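Alternansucrase (Leuconostoc mesenteroides, PDB 6HVG) is a multidomain enzyme of glycoside hydrolase family 70, combining a TIM-barrel-type catalytic module with repeats of the choline-binding kind. Local coordinates at residues E659-K664 with Y746-A751; Y668-G673 with V742-S747. All blocks are in the same frame, centred on the assembly; numbering follows the deposited sequence.

Contact 1 (E659-K664 with Y746-A751)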
# COMPACT_ATOMS: atom_id res chain seq x y z
N GLU A 659 9.95 6.78 14.97
CA GLU A 659 8.93 6.82 13.92
C GLU A 659 7.68 6.15 14.51
O GLU A 659 7.53 4.94 14.38
CB GLU A 659 9.37 6.08 12.67
CG GLU A 659 8.53 6.34 11.43
CD GLU A 659 8.47 5.16 10.43
OE1 GLU A 659 9.23 4.18 10.55
OE2 GLU A 659 7.65 5.21 9.49
N ASP A 660 6.83 6.95 15.18
CA ASP A 660 5.67 6.45 15.91
C ASP A 660 4.38 7.15 15.45
O ASP A 660 4.00 8.15 16.02
CB ASP A 660 5.89 6.61 17.41
CG ASP A 660 5.98 8.07 17.85
OD1 ASP A 660 6.48 8.93 17.07
OD2 ASP A 660 5.55 8.36 19.01
N TRP A 661 3.73 6.59 14.44
CA TRP A 661 2.65 7.29 13.75
C TRP A 661 1.32 7.32 14.50
O TRP A 661 0.55 8.25 14.31
CB TRP A 661 2.43 6.69 12.37
CG TRP A 661 3.52 6.90 11.40
CD1 TRP A 661 4.42 5.97 10.98
CD2 TRP A 661 3.84 8.11 10.71
NE1 TRP A 661 5.28 6.53 10.05
CE2 TRP A 661 4.94 7.84 9.87
CE3 TRP A 661 3.29 9.39 10.71
CZ2 TRP A 661 5.52 8.81 9.06
CZ3 TRP A 661 3.86 10.34 9.89
CH2 TRP A 661 4.96 10.05 9.08
N ASN A 662 1.04 6.34 15.36
CA ASN A 662 -0.26 6.29 16.03
C ASN A 662 -0.48 7.51 16.90
O ASN A 662 0.41 7.94 17.61
CB ASN A 662 -0.41 5.04 16.90
CG ASN A 662 -1.85 4.82 17.36
OD1 ASN A 662 -2.35 5.51 18.24
ND2 ASN A 662 -2.51 3.85 16.77
N GLY A 663 -1.69 8.06 16.83
CA GLY A 663 -2.04 9.27 17.52
C GLY A 663 -2.01 9.15 19.03
O GLY A 663 -2.02 10.17 19.71
N LYS A 664 -1.98 7.92 19.56
CA LYS A 664 -1.87 7.70 20.99
C LYS A 664 -0.45 7.31 21.47
O LYS A 664 -0.24 7.06 22.66
CB LYS A 664 -2.86 6.63 21.43
CG LYS A 664 -4.30 7.09 21.60
CD LYS A 664 -5.24 5.93 21.94
CE LYS A 664 -4.78 5.17 23.19
NZ LYS A 664 -5.71 4.11 23.71
N TYR A 746 10.07 15.69 18.64
CA TYR A 746 10.61 16.26 17.40
C TYR A 746 9.49 16.50 16.42
O TYR A 746 8.45 15.87 16.51
CB TYR A 746 11.69 15.38 16.79
CG TYR A 746 11.22 14.15 16.05
CD1 TYR A 746 10.88 12.98 16.72
CD2 TYR A 746 11.15 14.14 14.66
CE1 TYR A 746 10.46 11.84 16.03
CE2 TYR A 746 10.74 13.02 13.96
CZ TYR A 746 10.41 11.86 14.65
OH TYR A 746 10.01 10.74 13.94
N SER A 747 9.67 17.44 15.50
CA SER A 747 8.62 17.78 14.54
C SER A 747 9.21 18.11 13.21
O SER A 747 10.35 18.54 13.13
CB SER A 747 7.77 18.98 15.04
OG SER A 747 8.57 20.07 15.43
N PHE A 748 8.42 17.91 12.16
CA PHE A 748 8.90 18.17 10.80
C PHE A 748 7.79 18.59 9.88
O PHE A 748 6.63 18.42 10.19
CB PHE A 748 9.59 16.92 10.24
CG PHE A 748 8.72 15.70 10.25
CD1 PHE A 748 8.71 14.84 11.35
CD2 PHE A 748 7.93 15.39 9.17
CE1 PHE A 748 7.92 13.71 11.37
CE2 PHE A 748 7.14 14.26 9.18
CZ PHE A 748 7.13 13.42 10.28
N VAL A 749 8.18 19.16 8.74
CA VAL A 749 7.25 19.51 7.67
C VAL A 749 7.20 18.39 6.64
O VAL A 749 6.13 18.01 6.19
CB VAL A 749 7.67 20.81 6.98
CG1 VAL A 749 6.69 21.17 5.87
CG2 VAL A 749 7.73 21.95 8.01
N ARG A 750 8.36 17.86 6.29
CA ARG A 750 8.45 16.72 5.36
C ARG A 750 9.50 15.75 5.84
O ARG A 750 10.31 16.09 6.69
CB ARG A 750 8.79 17.18 3.92
CG ARG A 750 7.72 18.05 3.30
CD ARG A 750 7.67 17.91 1.79
NE ARG A 750 8.91 18.35 1.16
CZ ARG A 750 9.65 17.64 0.32
NH1 ARG A 750 9.31 16.42 -0.05
NH2 ARG A 750 10.76 18.17 -0.15
N ALA A 751 9.47 14.55 5.28
CA ALA A 751 10.45 13.53 5.62
C ALA A 751 10.80 12.69 4.41
O ALA A 751 10.15 12.79 3.37
CB ALA A 751 9.90 12.67 6.75
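Trp-661 reaches Phe-748 with the far end of its indole, and the six-membered part of the ring makes the contact. From CB the side chain leaves with CG beside the backbone N and anti to the carbonyl carbon (chi1 -68°). The indole thus extends toward residues 746-751, although its CB does not point at them. NE1, on the pyrrole part, donates to Glu-659 OE2 over 2.8 Å at 155°. The oxygen lies close to the indole plane, but the N-H reaches it on the anti side of the carboxylate and 29° out of the carboxylate plane. This bond limits rotation about chi2. At the other end of the ring system, CH2 comes to 4.2 Å from Phe-748 CZ. CH2 lies near the plane of the phenyl ring and meets its edge, whereas CZ approaches the indole obliquely. The two side chains cross at about a right angle and meet through a single close atom pair, CH2 to CZ.

A second touch is made by Tyr-746, whose OH is 4.1 Å from Glu-659 CA. The hydroxyl is hydrogen-bonded to Leu-658 O, just before the loop. Glu-659 in turn directs OE1 to Ala-622 N, so its two carboxylate oxygens have different partners. Its side chain lies about 11 Å from the bound calcium ion.

No hydrogen bond joins the two segments directly. The contact lies where the loop following strand 657-658 meets strand 745-747 and the residues that follow it, both strands belonging to the eight-stranded parallel sheet of the barrel. Strand 678-679 is next to 745-747, and its Met-679 touches Trp-661, Tyr-746 and Phe-748, while Arg-823 of strand 821-825 packs on both Tyr-746 and Phe-748.

Contact 2 (Y668-G673 with V742-S747)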
# COMPACT_ATOMS: atom_id res chain seq x y z
N TYR A 668 1.81 7.30 25.39
CA TYR A 668 2.53 6.09 25.79
C TYR A 668 3.99 6.42 26.08
O TYR A 668 4.49 6.11 27.15
CB TYR A 668 2.47 5.02 24.70
CG TYR A 668 3.25 3.77 25.06
CD1 TYR A 668 4.61 3.67 24.76
CD2 TYR A 668 2.64 2.71 25.69
CE1 TYR A 668 5.33 2.54 25.11
CE2 TYR A 668 3.35 1.58 26.03
CZ TYR A 668 4.69 1.49 25.74
OH TYR A 668 5.37 0.34 26.11
N VAL A 669 4.67 7.04 25.12
CA VAL A 669 6.09 7.31 25.24
C VAL A 669 6.38 8.12 26.51
O VAL A 669 7.36 7.87 27.21
CB VAL A 669 6.62 8.04 23.98
CG1 VAL A 669 8.05 8.56 24.19
CG2 VAL A 669 6.56 7.14 22.75
N ASN A 670 5.52 9.08 26.80
CA ASN A 670 5.66 9.93 27.97
C ASN A 670 5.42 9.17 29.28
O ASN A 670 6.09 9.43 30.27
CB ASN A 670 4.72 11.13 27.87
CG ASN A 670 4.93 12.14 28.97
OD1 ASN A 670 6.00 12.70 29.10
ND2 ASN A 670 3.92 12.37 29.76
N GLN A 671 4.47 8.23 29.28
CA GLN A 671 4.25 7.36 30.44
C GLN A 671 5.49 6.50 30.69
O GLN A 671 5.86 6.26 31.84
CB GLN A 671 3.05 6.44 30.26
CG GLN A 671 1.68 7.09 30.44
CD GLN A 671 0.55 6.16 29.95
OE1 GLN A 671 0.36 5.06 30.50
NE2 GLN A 671 -0.19 6.59 28.93
N GLN A 672 6.13 6.05 29.62
CA GLN A 672 7.32 5.22 29.75
C GLN A 672 8.63 6.02 29.88
O GLN A 672 9.71 5.44 29.81
CB GLN A 672 7.38 4.24 28.59
CG GLN A 672 6.17 3.32 28.48
CD GLN A 672 5.91 2.51 29.75
OE1 GLN A 672 6.79 1.83 30.26
NE2 GLN A 672 4.68 2.55 30.23
N GLY A 673 8.55 7.33 30.09
CA GLY A 673 9.72 8.13 30.46
C GLY A 673 10.50 8.79 29.32
O GLY A 673 11.60 9.27 29.54
N VAL A 742 5.12 19.42 29.42
CA VAL A 742 4.60 19.01 28.14
C VAL A 742 5.47 17.87 27.59
O VAL A 742 6.59 17.63 28.08
CB VAL A 742 4.53 20.23 27.20
CG1 VAL A 742 5.89 20.50 26.58
CG2 VAL A 742 3.46 20.03 26.15
N ILE A 743 4.96 17.14 26.60
CA ILE A 743 5.65 15.93 26.13
C ILE A 743 6.77 16.28 25.18
O ILE A 743 6.53 16.90 24.13
CB ILE A 743 4.69 14.96 25.44
CG1 ILE A 743 3.60 14.52 26.43
CG2 ILE A 743 5.46 13.77 24.88
CD1 ILE A 743 2.64 13.48 25.91
N PRO A 744 8.01 15.87 25.51
CA PRO A 744 9.11 16.22 24.62
C PRO A 744 8.98 15.55 23.28
O PRO A 744 8.55 14.39 23.22
CB PRO A 744 10.35 15.73 25.36
CG PRO A 744 9.84 14.70 26.29
CD PRO A 744 8.44 15.07 26.65
N ASN A 745 9.36 16.26 22.22
CA ASN A 745 9.09 15.80 20.86
C ASN A 745 9.97 16.40 19.77
O ASN A 745 10.52 17.47 19.93
CB ASN A 745 7.65 16.13 20.52
CG ASN A 745 7.43 17.62 20.32
OD1 ASN A 745 7.42 18.12 19.20
ND2 ASN A 745 7.27 18.32 21.41
N TYR A 746 10.07 15.69 18.64
CA TYR A 746 10.61 16.26 17.40
C TYR A 746 9.49 16.50 16.42
O TYR A 746 8.45 15.87 16.51
CB TYR A 746 11.69 15.38 16.79
CG TYR A 746 11.22 14.15 16.05
CD1 TYR A 746 10.88 12.98 16.72
CD2 TYR A 746 11.15 14.14 14.66
CE1 TYR A 746 10.46 11.84 16.03
CE2 TYR A 746 10.74 13.02 13.96
CZ TYR A 746 10.41 11.86 14.65
OH TYR A 746 10.01 10.74 13.94
N SER A 747 9.67 17.44 15.50
CA SER A 747 8.62 17.78 14.54
C SER A 747 9.21 18.11 13.21
O SER A 747 10.35 18.54 13.13
CB SER A 747 7.77 18.98 15.04
OG SER A 747 8.57 20.07 15.43
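Van der Waals packing between Asn-670 and Ile-743 makes up most of this contact. Ile-743 directs CG1 and CD1 at the asparagine: CD1 lies 3.7 Å from Asn-670 CB, and CG1 lies 3.7 Å from Asn-670 CG. CG1 stands over the flat of the amide, at 4.0 Å from both Asn-670 OD1 and Asn-670 ND2, while CG2 brushes Asn-670 CB more loosely. The asparagine is extended, with CG anti to the backbone N (chi1 -173°), which carries the amide off the helix and across the isoleucine branch. Pro-744 adds a smaller touch, its CD coming to 4.2 Å from Asn-670 OD1; these two side chains cross at about a right angle.

The hydrogen bonds run within each partner or to residues outside the pair, and none passes between the two segments. Asn-670 OD1 is bonded to ND2 of Asn-674, and Pro-744 also packs on Asn-674. On the other segment Asn-745 ND2 donates to Ile-743 O over 3.2 Å at 160°, in the plane of that carbonyl, and is bonded to Asp-819 O as well; this ties the approach to strand 745-747 back on itself.

Backbone capping closes the helical side. Gly-673, with positive phi, is the C' residue of a Schellman motif, in which Asn-674 N reaches Val-669 O and Gly-673 N makes a weak bond to Asn-670 O. Asn-670 therefore sits in the last turn of helix 665-671, where the chain bends away.

Chemically, the polar side chain is used in two ways: an amide oxygen is satisfied by Asn-674, while its methylene and the flat of its amide meet aliphatic carbon. Cohesion across the pair thus rests on dispersion and shape, without directional bonds.

In the fold
Read from the N terminus, residues 659-664 come first, in the loop after strand 657-658, followed by 668-673 at the end of helix 665-671. The chain then runs through strand 678-679, helix 681-692 and strand 735-736 before returning as 742-747 and 746-751. Contact 2 closes the inner loop, with 68 residues between its segments, and is nested inside contact 1, which closes one of 81; the two do not cross. Both end on strand 745-747, sharing Tyr-746 and Ser-747, and their centres lie 12 Å apart. Asp-660 packs on Val-669, joining the two contacts directly; together they tie the loop and the helix after strand 657-658 to one later barrel strand.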